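Local coordinates for internalin C2 (Listeria monocytogenes serotype 4b str. F2365, PDB 4FHO), which is a leucine-rich-repeat internalin with an N-terminal cap domain, probably a surface or secreted protein that recognises host molecules during adhesion or invasion, at residues N105-S114 with I125-N136; L137-T148 with N158-V169. All coordinates share one frame; numbering follows the deposited sequence.

Both contacts pair successive turns of one leucine-rich-repeat solenoid, on different sides of the coil. Interaction 1 joins two neighbouring 3-10 segments of the convex side, interaction 2 two parallel strands with the asparagine-bearing loops that follow them. Their centres lie 13 Å apart, and Asn136 of the first runs directly into Leu137 of the second. They also touch: Asn158 ND2 lies 2.9 Å from Ser135 O, Gln146 N lies 3.0 Å from Ile125 O, and Val128 CG1 packs 3.7 Å from Ile147 CD1. A sulfate ion, probably from the crystallisation liquor, sits about 5 Å from the Tyr161 side chain in interaction 2.

Interaction 1. Residues N105-S114 with I125-N136; sequences NVSAIAGLQS and ITDVTPLAGLSN
The backbone oxygen of Gln113 takes a hydrogen bond from the Asn136 amide, ND2 to O 3.1 Å, with the donor standing above the carbonyl plane by 44°. In return the Gln113 side chain runs extended, CG anti to the backbone N (chi1 -170°), and carries NE2 to Ser135 OG at 3.2 Å. That bond is almost straight, 176° at the hydrogen, and lies in the glutamine amide plane. Long, flexible and polar, glutamine can span from one turn to the next at the exposed surface.

Between these bonds and the far end, mostly apolar side chains pack on one another and on backbone carbonyls. The Pro130 ring lies against the backbone of the preceding turn, its CB 3.3 Å from Val106 O and its CG against Ser107 CA; compact and rigid, it offers an apolar surface without needing a backbone N-H partner. Deeper in, Leu131 CD2 presses tightly on Ile109 CD1 at 3.5 Å and also meets Val106 CG2. Leu134 puts CD2 3.3 Å from Leu112 O, while its CD1 meets Ile109 CD1. At the other end, water 1 bridges Val106 N and Asp127 O.

Neighbouring coils stack here on the convex side of the leucine-rich-repeat solenoid: the 3-10 segments 107-109 and 129-131 lie adjacent, and Ile109, Leu131 and Leu134 all rest on Leu118 of strand 117-119, the parallel sheet forming the opposite wall.

Interaction 2. Residues L137-T148 with N158-V169; sequences LQVLYLDLNQIT and NLQYLSIGNNQV
Asn167 joins two coils of the leucine-rich-repeat solenoid, and its side chain can be followed outward. Asn167 CB lies 3.5 Å from Ile147 O. CG stands anti to the carbonyl carbon (chi1 -82°), which takes the amide into the interior between the turns. There Asn167 OD1 accepts from Ile147 N at 3.0 Å, and Asn167 ND2 donates to Leu142 O at 2.8 Å and, within its own coil, to Ile164 O. One amide thus offers both an acceptor and two N-H groups to backbone that bends away from the sheet, which is why asparagine suits this buried place: it is the core of the repeat's asparagine ladder. Asn145, one coil earlier, donates from ND2 to the same Leu142 O, and to Leu120 O; the two amides reach Leu142 O from opposite faces of its plane.

Strands 139-141 and 161-163 run parallel, only 4° apart: Gln138 O accepts from both Gln160 N and Tyr161 N, then Leu140 N bonds to Tyr161 O, Ser163 N to Leu140 O and Leu142 N to Ser163 O. Leu140 and Leu162 lie side by side, pointing the same way into the core, CD2 to CD1 4.0 Å; branched and apolar, leucine fills the interior between coils. The other face carries Val139, Tyr141, Tyr161 and Ser163. The tyrosine rings meet obliquely, planes at 52°, with Tyr141 CE2 3.4 Å from Tyr161 CE1.

Where the strands end, the Asp143 carboxylate reaches Ser163 and Gly165 of the next coil, offering two acceptor oxygens to a hydroxyl and an N-H; glycine brings no side chain to crowd it. Ser163 OG is 2.7 Å from both OD1 and OD2 of Asp143, and Gly165 N makes a weak bond to Asp143 OD1 at 2.8 Å.

Interaction 1. Residues N105-S114 with I125-N136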
loop_
_atom_site.group_PDB
_atom_site.type_symbol
_atom_site.label_atom_id
_atom_site.label_comp_id
_atom_site.label_asym_id
_atom_site.label_seq_id
_atom_site.Cartn_x
_atom_site.Cartn_y
_atom_site.Cartn_z
ATOM N N ASN A 105 -11.187 -4.026 -4.383
ATOM C CA ASN A 105 -11.057 -4.247 -2.951
ATOM C C ASN A 105 -9.653 -4.769 -2.657
ATOM O O ASN A 105 -8.973 -5.238 -3.561
ATOM C CB ASN A 105 -12.134 -5.243 -2.485
ATOM C CG ASN A 105 -11.869 -6.655 -2.961
ATOM O OD1 ASN A 105 -11.151 -7.415 -2.310
ATOM N ND2 ASN A 105 -12.431 -7.008 -4.114
ATOM N N VAL A 106 -9.266 -4.744 -1.383
ATOM C CA VAL A 106 -7.966 -5.288 -0.938
ATOM C C VAL A 106 -8.138 -6.364 0.164
ATOM O O VAL A 106 -7.306 -6.476 1.059
ATOM C CB VAL A 106 -7.012 -4.144 -0.526
ATOM C CG1 VAL A 106 -6.682 -3.303 -1.753
ATOM C CG2 VAL A 106 -7.612 -3.306 0.593
ATOM N N SER A 107 -9.189 -7.179 0.058
ATOM C CA SER A 107 -9.447 -8.277 1.028
ATOM C C SER A 107 -8.264 -9.233 1.143
ATOM O O SER A 107 -7.902 -9.651 2.242
ATOM C CB SER A 107 -10.712 -9.061 0.660
ATOM O OG SER A 107 -11.848 -8.216 0.693
ATOM N N ALA A 108 -7.628 -9.519 0.009
ATOM C CA ALA A 108 -6.520 -10.468 -0.058
ATOM C C ALA A 108 -5.249 -10.073 0.711
ATOM O O ALA A 108 -4.402 -10.938 0.905
ATOM C CB ALA A 108 -6.164 -10.783 -1.518
ATOM N N ILE A 109 -5.095 -8.814 1.124
ATOM C CA ILE A 109 -3.894 -8.403 1.872
ATOM C C ILE A 109 -4.041 -8.378 3.394
ATOM O O ILE A 109 -3.050 -8.097 4.088
ATOM C CB ILE A 109 -3.301 -7.069 1.351
ATOM C CG1 ILE A 109 -4.161 -5.849 1.691
ATOM C CG2 ILE A 109 -3.086 -7.143 -0.155
ATOM C CD1 ILE A 109 -3.378 -4.563 1.628
ATOM N N ALA A 110 -5.244 -8.680 3.911
ATOM C CA ALA A 110 -5.532 -8.582 5.356
ATOM C C ALA A 110 -4.608 -9.411 6.269
ATOM O O ALA A 110 -4.373 -9.026 7.414
ATOM C CB ALA A 110 -7.010 -8.881 5.657
ATOM N N GLY A 111 -4.082 -10.522 5.746
ATOM C CA GLY A 111 -3.126 -11.377 6.458
ATOM C C GLY A 111 -1.662 -10.962 6.349
ATOM O O GLY A 111 -0.819 -11.517 7.054
ATOM N N LEU A 112 -1.345 -9.980 5.508
ATOM C CA LEU A 112 0.057 -9.576 5.283
ATOM C C LEU A 112 0.555 -8.645 6.406
ATOM O O LEU A 112 0.850 -7.472 6.156
ATOM C CB LEU A 112 0.208 -8.913 3.894
ATOM C CG LEU A 112 -0.278 -9.700 2.670
ATOM C CD1 LEU A 112 0.063 -8.946 1.404
ATOM C CD2 LEU A 112 0.295 -11.098 2.612
ATOM N N GLN A 113 0.672 -9.183 7.625
ATOM C CA GLN A 113 1.003 -8.397 8.844
ATOM C C GLN A 113 2.392 -7.742 8.797
ATOM O O GLN A 113 2.597 -6.683 9.412
ATOM C CB GLN A 113 0.876 -9.259 10.121
ATOM C CG GLN A 113 0.959 -8.466 11.431
ATOM C CD GLN A 113 0.591 -9.254 12.682
ATOM O OE1 GLN A 113 0.529 -10.488 12.676
ATOM N NE2 GLN A 113 0.353 -8.535 13.775
ATOM N N SER A 114 3.317 -8.335 8.036
ATOM C CA SER A 114 4.671 -7.768 7.844
ATOM C C SER A 114 4.760 -6.423 7.094
ATOM O O SER A 114 5.824 -5.781 7.153
ATOM C CB SER A 114 5.590 -8.795 7.161
ATOM O OG SER A 114 5.097 -9.204 5.895
ATOM N N ILE A 125 -10.782 1.474 -4.867
ATOM C CA ILE A 125 -11.304 0.936 -3.600
ATOM C C ILE A 125 -12.268 1.926 -2.949
ATOM O O ILE A 125 -12.158 3.154 -3.121
ATOM C CB ILE A 125 -10.176 0.435 -2.638
ATOM C CG1 ILE A 125 -9.230 1.546 -2.160
ATOM C CG2 ILE A 125 -9.386 -0.689 -3.321
ATOM C CD1 ILE A 125 -8.133 1.060 -1.223
ATOM N N THR A 126 -13.239 1.387 -2.228
ATOM C CA THR A 126 -14.179 2.178 -1.422
ATOM C C THR A 126 -14.037 1.939 0.083
ATOM O O THR A 126 -14.596 2.687 0.853
ATOM C CB THR A 126 -15.635 1.886 -1.854
ATOM O OG1 THR A 126 -15.958 0.522 -1.577
ATOM C CG2 THR A 126 -15.809 2.130 -3.365
ATOM N N ASP A 127 -13.270 0.931 0.486
ATOM C CA ASP A 127 -13.334 0.341 1.820
ATOM C C ASP A 127 -11.913 -0.087 2.219
ATOM O O ASP A 127 -11.268 -0.799 1.466
ATOM C CB ASP A 127 -14.268 -0.890 1.721
ATOM C CG ASP A 127 -14.587 -1.531 3.055
ATOM O OD1 ASP A 127 -14.319 -0.943 4.122
ATOM O OD2 ASP A 127 -15.167 -2.638 3.027
ATOM N N VAL A 128 -11.448 0.314 3.396
ATOM C CA VAL A 128 -10.098 -0.077 3.919
ATOM C C VAL A 128 -10.168 -1.017 5.150
ATOM O O VAL A 128 -9.160 -1.256 5.831
ATOM C CB VAL A 128 -9.198 1.159 4.181
ATOM C CG1 VAL A 128 -8.839 1.830 2.860
ATOM C CG2 VAL A 128 -9.841 2.134 5.153
ATOM N N THR A 129 -11.328 -1.629 5.365
ATOM C CA THR A 129 -11.521 -2.595 6.447
ATOM C C THR A 129 -10.451 -3.712 6.526
ATOM O O THR A 129 -9.959 -3.991 7.626
ATOM C CB THR A 129 -12.948 -3.189 6.451
ATOM O OG1 THR A 129 -13.920 -2.146 6.375
ATOM C CG2 THR A 129 -13.211 -3.874 7.765
ATOM N N PRO A 130 -10.021 -4.286 5.378
ATOM C CA PRO A 130 -8.939 -5.285 5.415
ATOM C C PRO A 130 -7.578 -4.815 5.947
ATOM O O PRO A 130 -6.764 -5.651 6.314
ATOM C CB PRO A 130 -8.819 -5.708 3.943
ATOM C CG PRO A 130 -10.198 -5.512 3.403
ATOM C CD PRO A 130 -10.559 -4.180 4.008
ATOM N N LEU A 131 -7.339 -3.512 6.016
ATOM C CA LEU A 131 -6.065 -2.993 6.526
ATOM C C LEU A 131 -5.954 -3.002 8.066
ATOM O O LEU A 131 -4.841 -2.874 8.584
ATOM C CB LEU A 131 -5.788 -1.577 5.964
ATOM C CG LEU A 131 -5.945 -1.353 4.447
ATOM C CD1 LEU A 131 -5.361 0.004 4.037
ATOM C CD2 LEU A 131 -5.322 -2.466 3.611
ATOM N N ALA A 132 -7.064 -3.175 8.798
ATOM C CA ALA A 132 -7.042 -3.062 10.284
ATOM C C ALA A 132 -6.044 -3.958 11.027
ATOM O O ALA A 132 -5.579 -3.581 12.102
ATOM C CB ALA A 132 -8.437 -3.250 10.866
ATOM N N GLY A 133 -5.708 -5.109 10.437
ATOM C CA GLY A 133 -4.704 -6.043 10.991
ATOM C C GLY A 133 -3.239 -5.780 10.647
ATOM O O GLY A 133 -2.341 -6.484 11.141
ATOM N N LEU A 134 -2.995 -4.776 9.807
ATOM C CA LEU A 134 -1.644 -4.435 9.325
ATOM C C LEU A 134 -0.977 -3.492 10.325
ATOM O O LEU A 134 -0.705 -2.319 10.033
ATOM C CB LEU A 134 -1.719 -3.844 7.921
ATOM C CG LEU A 134 -2.471 -4.669 6.879
ATOM C CD1 LEU A 134 -2.261 -4.065 5.494
ATOM C CD2 LEU A 134 -2.073 -6.132 6.883
ATOM N N SER A 135 -0.699 -4.052 11.497
ATOM C CA SER A 135 -0.255 -3.295 12.684
ATOM C C SER A 135 1.159 -2.711 12.558
ATOM O O SER A 135 1.499 -1.791 13.298
ATOM C CB SER A 135 -0.334 -4.163 13.951
ATOM O OG SER A 135 0.468 -5.327 13.816
ATOM N N ASN A 136 1.968 -3.247 11.639
ATOM C CA ASN A 136 3.307 -2.697 11.340
ATOM C C ASN A 136 3.351 -1.582 10.285
ATOM O O ASN A 136 4.432 -1.100 9.978
ATOM C CB ASN A 136 4.276 -3.837 10.977
ATOM C CG ASN A 136 4.544 -4.759 12.153
ATOM O OD1 ASN A 136 4.909 -4.314 13.234
ATOM N ND2 ASN A 136 4.361 -6.051 11.939
HETATM O O HOH W 1 -11.060 -3.423 0.353
#

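Interaction 2. Residues L137-T148 with N158-V169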
loop_
_atom_site.group_PDB
_atom_site.type_symbol
_atom_site.label_atom_id
_atom_site.label_comp_id
_atom_site.label_asym_id
_atom_site.label_seq_id
_atom_site.Cartn_x
_atom_site.Cartn_y
_atom_site.Cartn_z
ATOM N N LEU A 137 2.195 -1.144 9.781
ATOM C CA LEU A 137 2.139 -0.162 8.684
ATOM C C LEU A 137 2.657 1.205 9.188
ATOM O O LEU A 137 2.246 1.695 10.256
ATOM C CB LEU A 137 0.714 -0.076 8.119
ATOM C CG LEU A 137 0.269 0.337 6.718
ATOM C CD1 LEU A 137 1.127 -0.243 5.597
ATOM C CD2 LEU A 137 -1.185 -0.110 6.582
ATOM N N GLN A 138 3.632 1.745 8.455
ATOM C CA GLN A 138 4.278 3.034 8.733
ATOM C C GLN A 138 3.909 4.105 7.701
ATOM O O GLN A 138 3.746 5.264 8.069
ATOM C CB GLN A 138 5.808 2.866 8.763
ATOM C CG GLN A 138 6.318 2.045 9.933
ATOM C CD GLN A 138 7.834 1.902 9.983
ATOM O OE1 GLN A 138 8.538 2.193 9.029
ATOM N NE2 GLN A 138 8.335 1.446 11.115
ATOM N N VAL A 139 3.812 3.707 6.428
ATOM C CA VAL A 139 3.526 4.577 5.288
ATOM C C VAL A 139 2.321 3.989 4.533
ATOM O O VAL A 139 2.356 2.834 4.067
ATOM C CB VAL A 139 4.779 4.703 4.389
ATOM C CG1 VAL A 139 4.534 5.621 3.183
ATOM C CG2 VAL A 139 5.961 5.238 5.206
ATOM N N LEU A 140 1.253 4.778 4.428
ATOM C CA LEU A 140 0.044 4.358 3.750
ATOM C C LEU A 140 -0.424 5.423 2.775
ATOM O O LEU A 140 -0.663 6.552 3.186
ATOM C CB LEU A 140 -1.044 4.030 4.777
ATOM C CG LEU A 140 -2.371 3.496 4.222
ATOM C CD1 LEU A 140 -2.195 2.269 3.307
ATOM C CD2 LEU A 140 -3.336 3.179 5.363
ATOM N N TYR A 141 -0.533 5.062 1.492
ATOM C CA TYR A 141 -1.148 5.926 0.477
ATOM C C TYR A 141 -2.514 5.373 0.083
ATOM O O TYR A 141 -2.605 4.284 -0.478
ATOM C CB TYR A 141 -0.279 6.048 -0.776
ATOM C CG TYR A 141 1.169 6.427 -0.580
ATOM C CD1 TYR A 141 2.139 5.457 -0.296
ATOM C CD2 TYR A 141 1.601 7.756 -0.744
ATOM C CE1 TYR A 141 3.496 5.804 -0.144
ATOM C CE2 TYR A 141 2.949 8.112 -0.581
ATOM C CZ TYR A 141 3.889 7.133 -0.289
ATOM O OH TYR A 141 5.212 7.461 -0.141
ATOM N N LEU A 142 -3.559 6.162 0.312
ATOM C CA LEU A 142 -4.933 5.817 -0.062
ATOM C C LEU A 142 -5.579 6.822 -1.031
ATOM O O LEU A 142 -6.789 6.812 -1.202
ATOM C CB LEU A 142 -5.759 5.700 1.221
ATOM C CG LEU A 142 -5.408 4.523 2.142
ATOM C CD1 LEU A 142 -6.259 4.548 3.417
ATOM C CD2 LEU A 142 -5.550 3.163 1.468
ATOM N N ASP A 143 -4.760 7.628 -1.710
ATOM C CA ASP A 143 -5.233 8.754 -2.532
ATOM C C ASP A 143 -5.969 8.307 -3.771
ATOM O O ASP A 143 -5.673 7.253 -4.293
ATOM C CB ASP A 143 -4.060 9.618 -3.016
ATOM C CG ASP A 143 -3.204 10.090 -1.879
ATOM O OD1 ASP A 143 -3.537 11.112 -1.264
ATOM O OD2 ASP A 143 -2.242 9.373 -1.557
ATOM N N LEU A 144 -6.920 9.125 -4.225
ATOM C CA LEU A 144 -7.586 8.944 -5.533
ATOM C C LEU A 144 -8.433 7.643 -5.583
ATOM O O LEU A 144 -8.395 6.886 -6.543
ATOM C CB LEU A 144 -6.574 9.041 -6.685
ATOM C CG LEU A 144 -5.786 10.371 -6.783
ATOM C CD1 LEU A 144 -4.441 10.216 -7.502
ATOM C CD2 LEU A 144 -6.678 11.348 -7.507
ATOM N N ASN A 145 -9.166 7.405 -4.511
ATOM C CA ASN A 145 -10.122 6.315 -4.387
ATOM C C ASN A 145 -11.496 6.923 -4.054
ATOM O O ASN A 145 -11.735 8.104 -4.335
ATOM C CB ASN A 145 -9.561 5.326 -3.353
ATOM C CG ASN A 145 -8.374 4.548 -3.897
ATOM O OD1 ASN A 145 -8.495 3.877 -4.893
ATOM N ND2 ASN A 145 -7.222 4.665 -3.256
ATOM N N GLN A 146 -12.419 6.135 -3.515
ATOM C CA GLN A 146 -13.723 6.650 -3.072
ATOM C C GLN A 146 -13.996 6.176 -1.649
ATOM O O GLN A 146 -15.065 5.663 -1.350
ATOM C CB GLN A 146 -14.824 6.226 -4.058
ATOM C CG GLN A 146 -14.577 6.758 -5.468
ATOM C CD GLN A 146 -15.625 6.356 -6.487
ATOM O OE1 GLN A 146 -16.767 6.044 -6.149
ATOM N NE2 GLN A 146 -15.232 6.368 -7.756
ATOM N N ILE A 147 -13.004 6.378 -0.781
ATOM C CA ILE A 147 -13.039 5.947 0.605
ATOM C C ILE A 147 -13.767 7.015 1.423
ATOM O O ILE A 147 -13.514 8.215 1.274
ATOM C CB ILE A 147 -11.614 5.733 1.176
ATOM C CG1 ILE A 147 -10.903 4.579 0.428
ATOM C CG2 ILE A 147 -11.663 5.451 2.692
ATOM C CD1 ILE A 147 -9.393 4.624 0.530
ATOM N N THR A 148 -14.666 6.561 2.285
ATOM C CA THR A 148 -15.421 7.403 3.205
ATOM C C THR A 148 -14.951 7.194 4.644
ATOM O O THR A 148 -14.604 8.148 5.312
ATOM C CB THR A 148 -16.939 7.135 3.071
ATOM O OG1 THR A 148 -17.210 5.736 3.238
ATOM C CG2 THR A 148 -17.424 7.531 1.694
ATOM N N ASN A 158 1.601 2.559 14.427
ATOM C CA ASN A 158 2.937 2.837 13.836
ATOM C C ASN A 158 2.957 3.792 12.627
ATOM O O ASN A 158 4.035 4.065 12.088
ATOM C CB ASN A 158 3.659 1.515 13.521
ATOM C CG ASN A 158 3.983 0.718 14.782
ATOM O OD1 ASN A 158 4.611 1.234 15.703
ATOM N ND2 ASN A 158 3.565 -0.540 14.822
ATOM N N LEU A 159 1.797 4.317 12.219
ATOM C CA LEU A 159 1.714 5.168 11.017
ATOM C C LEU A 159 2.455 6.501 11.230
ATOM O O LEU A 159 2.181 7.213 12.195
ATOM C CB LEU A 159 0.255 5.426 10.585
ATOM C CG LEU A 159 -0.467 4.333 9.772
ATOM C CD1 LEU A 159 -1.944 4.642 9.606
ATOM C CD2 LEU A 159 0.170 4.121 8.412
ATOM N N GLN A 160 3.422 6.776 10.355
ATOM C CA GLN A 160 4.153 8.057 10.275
ATOM C C GLN A 160 3.657 8.946 9.128
ATOM O O GLN A 160 3.694 10.172 9.239
ATOM C CB GLN A 160 5.651 7.791 10.059
ATOM C CG GLN A 160 6.316 7.011 11.195
ATOM C CD GLN A 160 7.790 6.735 10.944
ATOM O OE1 GLN A 160 8.504 7.562 10.374
ATOM N NE2 GLN A 160 8.253 5.565 11.370
ATOM N N TYR A 161 3.240 8.330 8.023
ATOM C CA TYR A 161 2.823 9.035 6.793
ATOM C C TYR A 161 1.497 8.461 6.338
ATOM O O TYR A 161 1.419 7.264 6.042
ATOM C CB TYR A 161 3.890 8.852 5.718
ATOM C CG TYR A 161 3.689 9.650 4.446
ATOM C CD1 TYR A 161 2.777 9.228 3.477
ATOM C CD2 TYR A 161 4.437 10.803 4.183
ATOM C CE1 TYR A 161 2.588 9.945 2.302
ATOM C CE2 TYR A 161 4.260 11.520 2.994
ATOM C CZ TYR A 161 3.326 11.082 2.063
ATOM O OH TYR A 161 3.109 11.752 0.882
ATOM N N LEU A 162 0.468 9.309 6.280
ATOM C CA LEU A 162 -0.863 8.917 5.794
ATOM C C LEU A 162 -1.302 9.893 4.713
ATOM O O LEU A 162 -1.404 11.085 4.969
ATOM C CB LEU A 162 -1.894 8.891 6.925
ATOM C CG LEU A 162 -3.358 8.536 6.588
ATOM C CD1 LEU A 162 -3.481 7.187 5.869
ATOM C CD2 LEU A 162 -4.250 8.550 7.823
ATOM N N SER A 163 -1.607 9.366 3.528
ATOM C CA SER A 163 -2.085 10.155 2.420
ATOM C C SER A 163 -3.469 9.643 2.026
ATOM O O SER A 163 -3.604 8.501 1.602
ATOM C CB SER A 163 -1.081 10.038 1.280
ATOM O OG SER A 163 -1.316 11.010 0.318
ATOM N N ILE A 164 -4.477 10.506 2.161
ATOM C CA ILE A 164 -5.889 10.187 1.896
ATOM C C ILE A 164 -6.580 11.221 0.993
ATOM O O ILE A 164 -7.809 11.296 0.964
ATOM C CB ILE A 164 -6.681 10.017 3.219
ATOM C CG1 ILE A 164 -6.571 11.264 4.106
ATOM C CG2 ILE A 164 -6.212 8.769 3.964
ATOM C CD1 ILE A 164 -7.599 11.305 5.220
ATOM N N GLY A 165 -5.801 11.963 0.204
ATOM C CA GLY A 165 -6.338 12.987 -0.693
ATOM C C GLY A 165 -7.227 12.442 -1.792
ATOM O O GLY A 165 -7.103 11.289 -2.151
ATOM N N ASN A 166 -8.172 13.251 -2.269
ATOM C CA ASN A 166 -9.141 12.844 -3.305
ATOM C C ASN A 166 -9.924 11.584 -2.911
ATOM O O ASN A 166 -9.842 10.553 -3.574
ATOM C CB ASN A 166 -8.448 12.686 -4.670
ATOM C CG ASN A 166 -7.796 13.967 -5.141
ATOM O OD1 ASN A 166 -8.454 14.826 -5.710
ATOM N ND2 ASN A 166 -6.507 14.100 -4.901
ATOM N N ASN A 167 -10.580 11.656 -1.759
ATOM C CA ASN A 167 -11.509 10.629 -1.302
ATOM C C ASN A 167 -12.811 11.342 -0.884
ATOM O O ASN A 167 -13.043 12.467 -1.326
ATOM C CB ASN A 167 -10.820 9.790 -0.206
ATOM C CG ASN A 167 -9.925 8.714 -0.769
ATOM O OD1 ASN A 167 -10.414 7.761 -1.334
ATOM N ND2 ASN A 167 -8.607 8.866 -0.631
ATOM N N GLN A 168 -13.642 10.716 -0.046
ATOM C CA GLN A 168 -14.884 11.304 0.448
ATOM C C GLN A 168 -14.911 11.256 1.988
ATOM O O GLN A 168 -15.964 11.082 2.580
ATOM C CB GLN A 168 -16.073 10.546 -0.150
ATOM C CG GLN A 168 -16.145 10.525 -1.676
ATOM C CD GLN A 168 -17.414 11.147 -2.229
ATOM O OE1 GLN A 168 -17.545 12.374 -2.279
ATOM N NE2 GLN A 168 -18.361 10.300 -2.643
ATOM N N VAL A 169 -13.745 11.425 2.618
ATOM C CA VAL A 169 -13.589 11.306 4.062
ATOM C C VAL A 169 -14.238 12.522 4.722
ATOM O O VAL A 169 -13.986 13.643 4.297
ATOM C CB VAL A 169 -12.095 11.228 4.466
ATOM C CG1 VAL A 169 -11.911 11.310 5.973
ATOM C CG2 VAL A 169 -11.466 9.950 3.946
HETATM O O HOH W 2 0.537 0.670 12.184
#